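Local coordinates for hypothetical bacterial 6-phosphogluconolactonase (Bacteroides fragilis, PDB 3SCY), which is a putative 6-phosphogluconolactonase with a seven-bladed beta-propeller fold, and probably hydrolyses a sugar lactone such as 6-phosphogluconolactone, at residues Cys103-Tyr117 / Arg151-Thr163. Numbering follows the deposited sequence.
Sequences CYLTTNGKNIVTANY and RQTMPHLHCVRIT
The phenol oxygen of Tyr-117 is gripped by Arg-151, directly and through a water: NH2 donates to OH over 2.7 Å at a nearly straight 166°, within the guanidinium plane, and a water bonded to the same OH also reaches Arg-151 NE and O. Arg-151 NH1 forms a salt bridge with Glu-230, so NH1 and NH2 serve different partners. The Tyr-117 ring lies over His-156 as an offset stack, centroids 4.4 Å apart and planes inclined by 17°, while its edge is turned toward the face of His-158. His-156 ND1 also donates to Tyr-117 O over 2.8 Å; this acceptor lies in the imidazole plane, but ND1 sits above the carbonyl plane, not on a lone pair. Tyr-104, with CG anti to the backbone N (chi1 -159°), sets its ring under Cys-159 SG, 3.8 Å from the centroid. CG2 of Val-160 lies 3.4 Å from Val-113 O and also meets Thr-106 CG2; farther along, Ile-162 CD1 packs on Asn-108 CB at 3.7 Å. Strands 103-107 and 111-116 belong to one four-stranded propeller blade, and 157-162 opens the next. Direct hydrogen bonds concentrate at Tyr-117; elsewhere the blades meet through side chains, burying His-158 O, Cys-159 N and Val-160 O without partners in the model.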
# COMPACT_ATOMS: atom_id res chain seq x y z
N CYS A 103 -6.67 1.88 -6.93
CA CYS A 103 -5.77 2.67 -6.10
C CYS A 103 -4.83 1.83 -5.26
O CYS A 103 -4.04 2.37 -4.46
CB CYS A 103 -6.59 3.59 -5.20
SG CYS A 103 -7.62 2.68 -4.00
N TYR A 104 -4.90 0.51 -5.41
CA TYR A 104 -4.08 -0.44 -4.68
C TYR A 104 -4.05 -1.72 -5.46
O TYR A 104 -5.05 -2.04 -6.12
CB TYR A 104 -4.65 -0.73 -3.27
CG TYR A 104 -3.62 -1.29 -2.30
CD1 TYR A 104 -3.36 -2.66 -2.23
CD2 TYR A 104 -3.00 -0.46 -1.38
CE1 TYR A 104 -2.45 -3.18 -1.31
CE2 TYR A 104 -2.11 -0.98 -0.43
CZ TYR A 104 -1.82 -2.33 -0.41
OH TYR A 104 -0.98 -2.83 0.55
N LEU A 105 -2.97 -2.49 -5.36
CA LEU A 105 -2.99 -3.80 -6.01
C LEU A 105 -2.10 -4.78 -5.25
O LEU A 105 -1.21 -4.37 -4.47
CB LEU A 105 -2.68 -3.72 -7.54
CG LEU A 105 -1.25 -3.51 -8.03
CD1 LEU A 105 -1.23 -3.42 -9.55
CD2 LEU A 105 -0.60 -2.23 -7.47
N THR A 106 -2.40 -6.08 -5.39
CA THR A 106 -1.60 -7.11 -4.75
C THR A 106 -1.46 -8.29 -5.71
O THR A 106 -2.13 -8.31 -6.74
CB THR A 106 -2.14 -7.53 -3.37
OG1 THR A 106 -1.08 -8.22 -2.70
CG2 THR A 106 -3.39 -8.43 -3.47
N THR A 107 -0.56 -9.22 -5.42
CA THR A 107 -0.35 -10.37 -6.28
C THR A 107 -0.02 -11.59 -5.45
O THR A 107 0.54 -11.48 -4.34
CB THR A 107 0.82 -10.10 -7.28
OG1 THR A 107 0.90 -11.18 -8.23
CG2 THR A 107 2.21 -9.96 -6.59
N ASN A 108 -0.29 -12.78 -6.03
CA ASN A 108 0.22 -14.02 -5.46
C ASN A 108 1.13 -14.70 -6.50
O ASN A 108 1.44 -15.87 -6.35
CB ASN A 108 -0.90 -14.96 -5.00
CG ASN A 108 -1.65 -15.61 -6.14
OD1 ASN A 108 -1.68 -15.09 -7.26
ND2 ASN A 108 -2.20 -16.80 -5.89
N GLY A 109 1.50 -13.98 -7.57
CA GLY A 109 2.35 -14.53 -8.64
C GLY A 109 1.55 -15.18 -9.76
O GLY A 109 2.08 -15.40 -10.87
N LYS A 110 0.27 -15.53 -9.47
CA LYS A 110 -0.63 -16.14 -10.46
C LYS A 110 -1.73 -15.18 -10.89
O LYS A 110 -2.26 -15.30 -11.98
CB LYS A 110 -1.27 -17.42 -9.90
CG LYS A 110 -0.26 -18.52 -9.62
CD LYS A 110 -0.94 -19.74 -9.00
CE LYS A 110 0.01 -20.91 -8.84
NZ LYS A 110 1.03 -20.65 -7.78
N ASN A 111 -2.08 -14.23 -10.02
CA ASN A 111 -3.11 -13.23 -10.27
C ASN A 111 -2.72 -11.93 -9.66
O ASN A 111 -2.02 -11.90 -8.64
CB ASN A 111 -4.45 -13.66 -9.62
CG ASN A 111 -4.96 -14.95 -10.19
OD1 ASN A 111 -5.58 -14.95 -11.24
ND2 ASN A 111 -4.69 -16.08 -9.52
N ILE A 112 -3.23 -10.85 -10.24
CA ILE A 112 -3.18 -9.49 -9.71
C ILE A 112 -4.58 -9.15 -9.25
O ILE A 112 -5.54 -9.47 -9.97
CB ILE A 112 -2.72 -8.47 -10.81
CG1 ILE A 112 -1.25 -8.67 -11.21
CG2 ILE A 112 -3.05 -6.98 -10.42
CD1 ILE A 112 -0.19 -8.28 -10.13
N VAL A 113 -4.70 -8.47 -8.08
CA VAL A 113 -6.01 -8.01 -7.62
C VAL A 113 -5.92 -6.51 -7.39
O VAL A 113 -4.95 -6.07 -6.78
CB VAL A 113 -6.50 -8.75 -6.33
CG1 VAL A 113 -7.92 -8.32 -5.97
CG2 VAL A 113 -6.44 -10.26 -6.49
N THR A 114 -6.89 -5.72 -7.86
CA THR A 114 -6.95 -4.29 -7.60
C THR A 114 -8.07 -3.94 -6.62
O THR A 114 -9.13 -4.58 -6.62
CB THR A 114 -7.17 -3.46 -8.89
OG1 THR A 114 -8.45 -3.76 -9.45
CG2 THR A 114 -6.09 -3.68 -9.91
N ALA A 115 -7.89 -2.81 -5.93
CA ALA A 115 -8.93 -2.17 -5.13
C ALA A 115 -9.40 -0.97 -5.93
O ALA A 115 -8.62 -0.03 -6.15
CB ALA A 115 -8.39 -1.75 -3.78
N ASN A 116 -10.67 -0.97 -6.38
CA ASN A 116 -11.18 0.11 -7.21
C ASN A 116 -11.98 1.05 -6.33
O ASN A 116 -13.07 0.72 -5.87
CB ASN A 116 -12.01 -0.42 -8.39
CG ASN A 116 -11.30 -1.52 -9.14
OD1 ASN A 116 -10.07 -1.49 -9.32
ND2 ASN A 116 -12.04 -2.53 -9.52
N TYR A 117 -11.38 2.22 -6.06
CA TYR A 117 -11.94 3.19 -5.12
C TYR A 117 -13.30 3.71 -5.54
O TYR A 117 -14.24 3.74 -4.74
CB TYR A 117 -10.97 4.37 -4.92
CG TYR A 117 -11.43 5.35 -3.87
CD1 TYR A 117 -11.15 5.14 -2.52
CD2 TYR A 117 -12.24 6.43 -4.21
CE1 TYR A 117 -11.60 6.03 -1.55
CE2 TYR A 117 -12.70 7.32 -3.25
CZ TYR A 117 -12.37 7.12 -1.92
OH TYR A 117 -12.80 7.99 -0.95
N ARG A 151 -18.07 11.21 2.15
CA ARG A 151 -17.10 10.17 1.86
C ARG A 151 -17.61 8.73 1.85
O ARG A 151 -16.90 7.87 1.31
CB ARG A 151 -15.94 10.28 2.88
CG ARG A 151 -15.16 11.60 2.83
CD ARG A 151 -14.38 11.83 1.53
NE ARG A 151 -13.55 10.68 1.13
CZ ARG A 151 -12.31 10.45 1.54
NH1 ARG A 151 -11.72 11.28 2.39
NH2 ARG A 151 -11.64 9.40 1.09
N GLN A 152 -18.80 8.44 2.41
CA GLN A 152 -19.28 7.06 2.50
C GLN A 152 -20.68 6.87 1.89
O GLN A 152 -21.52 6.18 2.47
CB GLN A 152 -19.26 6.60 3.98
CG GLN A 152 -17.88 6.71 4.64
CD GLN A 152 -17.88 6.24 6.08
OE1 GLN A 152 -18.54 6.81 6.95
NE2 GLN A 152 -17.13 5.19 6.36
N THR A 153 -20.90 7.44 0.70
CA THR A 153 -22.19 7.35 -0.01
C THR A 153 -22.32 6.02 -0.74
O THR A 153 -23.40 5.67 -1.21
CB THR A 153 -22.33 8.52 -1.00
OG1 THR A 153 -21.33 8.39 -2.01
CG2 THR A 153 -22.17 9.88 -0.33
N MSE A 154 -21.20 5.27 -0.84
CA MSE A 154 -21.09 4.01 -1.58
C MSE A 154 -19.85 3.26 -1.15
O MSE A 154 -18.97 3.88 -0.52
CB MSE A 154 -21.01 4.30 -3.10
CG MSE A 154 -19.92 5.31 -3.46
SE MSE A 154 -19.60 5.63 -5.34
CE MSE A 154 -21.45 5.66 -6.03
N PRO A 155 -19.66 1.99 -1.55
CA PRO A 155 -18.39 1.32 -1.22
C PRO A 155 -17.21 2.01 -1.92
O PRO A 155 -17.37 2.58 -3.02
CB PRO A 155 -18.59 -0.11 -1.75
CG PRO A 155 -20.08 -0.27 -1.86
CD PRO A 155 -20.56 1.08 -2.29
N HIS A 156 -16.07 2.04 -1.26
CA HIS A 156 -14.83 2.60 -1.79
C HIS A 156 -13.75 1.64 -1.40
O HIS A 156 -13.38 1.57 -0.23
CB HIS A 156 -14.58 4.02 -1.24
CG HIS A 156 -15.55 5.07 -1.72
ND1 HIS A 156 -15.64 5.42 -3.06
CD2 HIS A 156 -16.40 5.85 -1.02
CE1 HIS A 156 -16.57 6.37 -3.13
NE2 HIS A 156 -17.06 6.66 -1.93
N LEU A 157 -13.27 0.85 -2.35
CA LEU A 157 -12.30 -0.18 -2.04
C LEU A 157 -10.90 0.40 -2.11
O LEU A 157 -10.52 1.01 -3.10
CB LEU A 157 -12.51 -1.37 -2.99
CG LEU A 157 -13.54 -2.42 -2.52
CD1 LEU A 157 -12.93 -3.32 -1.46
CD2 LEU A 157 -14.87 -1.78 -2.02
N HIS A 158 -10.13 0.27 -1.01
CA HIS A 158 -8.86 0.97 -0.89
C HIS A 158 -7.65 0.12 -0.63
O HIS A 158 -6.53 0.65 -0.67
CB HIS A 158 -8.95 2.01 0.25
CG HIS A 158 -8.30 3.31 -0.08
ND1 HIS A 158 -7.03 3.37 -0.63
CD2 HIS A 158 -8.77 4.57 0.07
CE1 HIS A 158 -6.79 4.66 -0.84
NE2 HIS A 158 -7.80 5.42 -0.40
N CYS A 159 -7.85 -1.19 -0.38
CA CYS A 159 -6.74 -2.07 -0.09
C CYS A 159 -7.17 -3.48 -0.34
O CYS A 159 -8.34 -3.81 -0.13
CB CYS A 159 -6.29 -1.88 1.36
SG CYS A 159 -4.71 -2.66 1.76
N VAL A 160 -6.26 -4.31 -0.85
CA VAL A 160 -6.45 -5.73 -1.03
C VAL A 160 -5.18 -6.41 -0.53
O VAL A 160 -4.08 -6.07 -0.96
CB VAL A 160 -6.82 -6.17 -2.47
CG1 VAL A 160 -8.29 -5.88 -2.77
CG2 VAL A 160 -5.91 -5.51 -3.52
N ARG A 161 -5.33 -7.31 0.45
CA ARG A 161 -4.19 -8.02 1.03
C ARG A 161 -4.40 -9.51 1.10
O ARG A 161 -5.46 -9.96 1.51
CB ARG A 161 -3.90 -7.58 2.47
CG ARG A 161 -3.61 -6.09 2.69
CD ARG A 161 -2.44 -5.54 1.83
NE ARG A 161 -1.27 -6.41 1.79
CZ ARG A 161 -0.33 -6.46 2.74
NH1 ARG A 161 -0.42 -5.68 3.81
NH2 ARG A 161 0.69 -7.30 2.62
N ILE A 162 -3.37 -10.28 0.75
CA ILE A 162 -3.40 -11.72 0.93
C ILE A 162 -2.89 -11.97 2.33
O ILE A 162 -1.91 -11.33 2.73
CB ILE A 162 -2.56 -12.38 -0.17
CG1 ILE A 162 -3.27 -12.15 -1.53
CG2 ILE A 162 -2.38 -13.91 0.11
CD1 ILE A 162 -2.39 -12.35 -2.79
N THR A 163 -3.59 -12.82 3.11
CA THR A 163 -3.23 -13.09 4.50
C THR A 163 -1.88 -13.82 4.59
O THR A 163 -1.48 -14.51 3.64
CB THR A 163 -4.37 -13.82 5.24
OG1 THR A 163 -4.72 -14.95 4.46
CG2 THR A 163 -5.60 -12.92 5.42
O HOH W 1 -0.77 -8.83 -0.07
O HOH W 2 -15.06 9.02 -0.67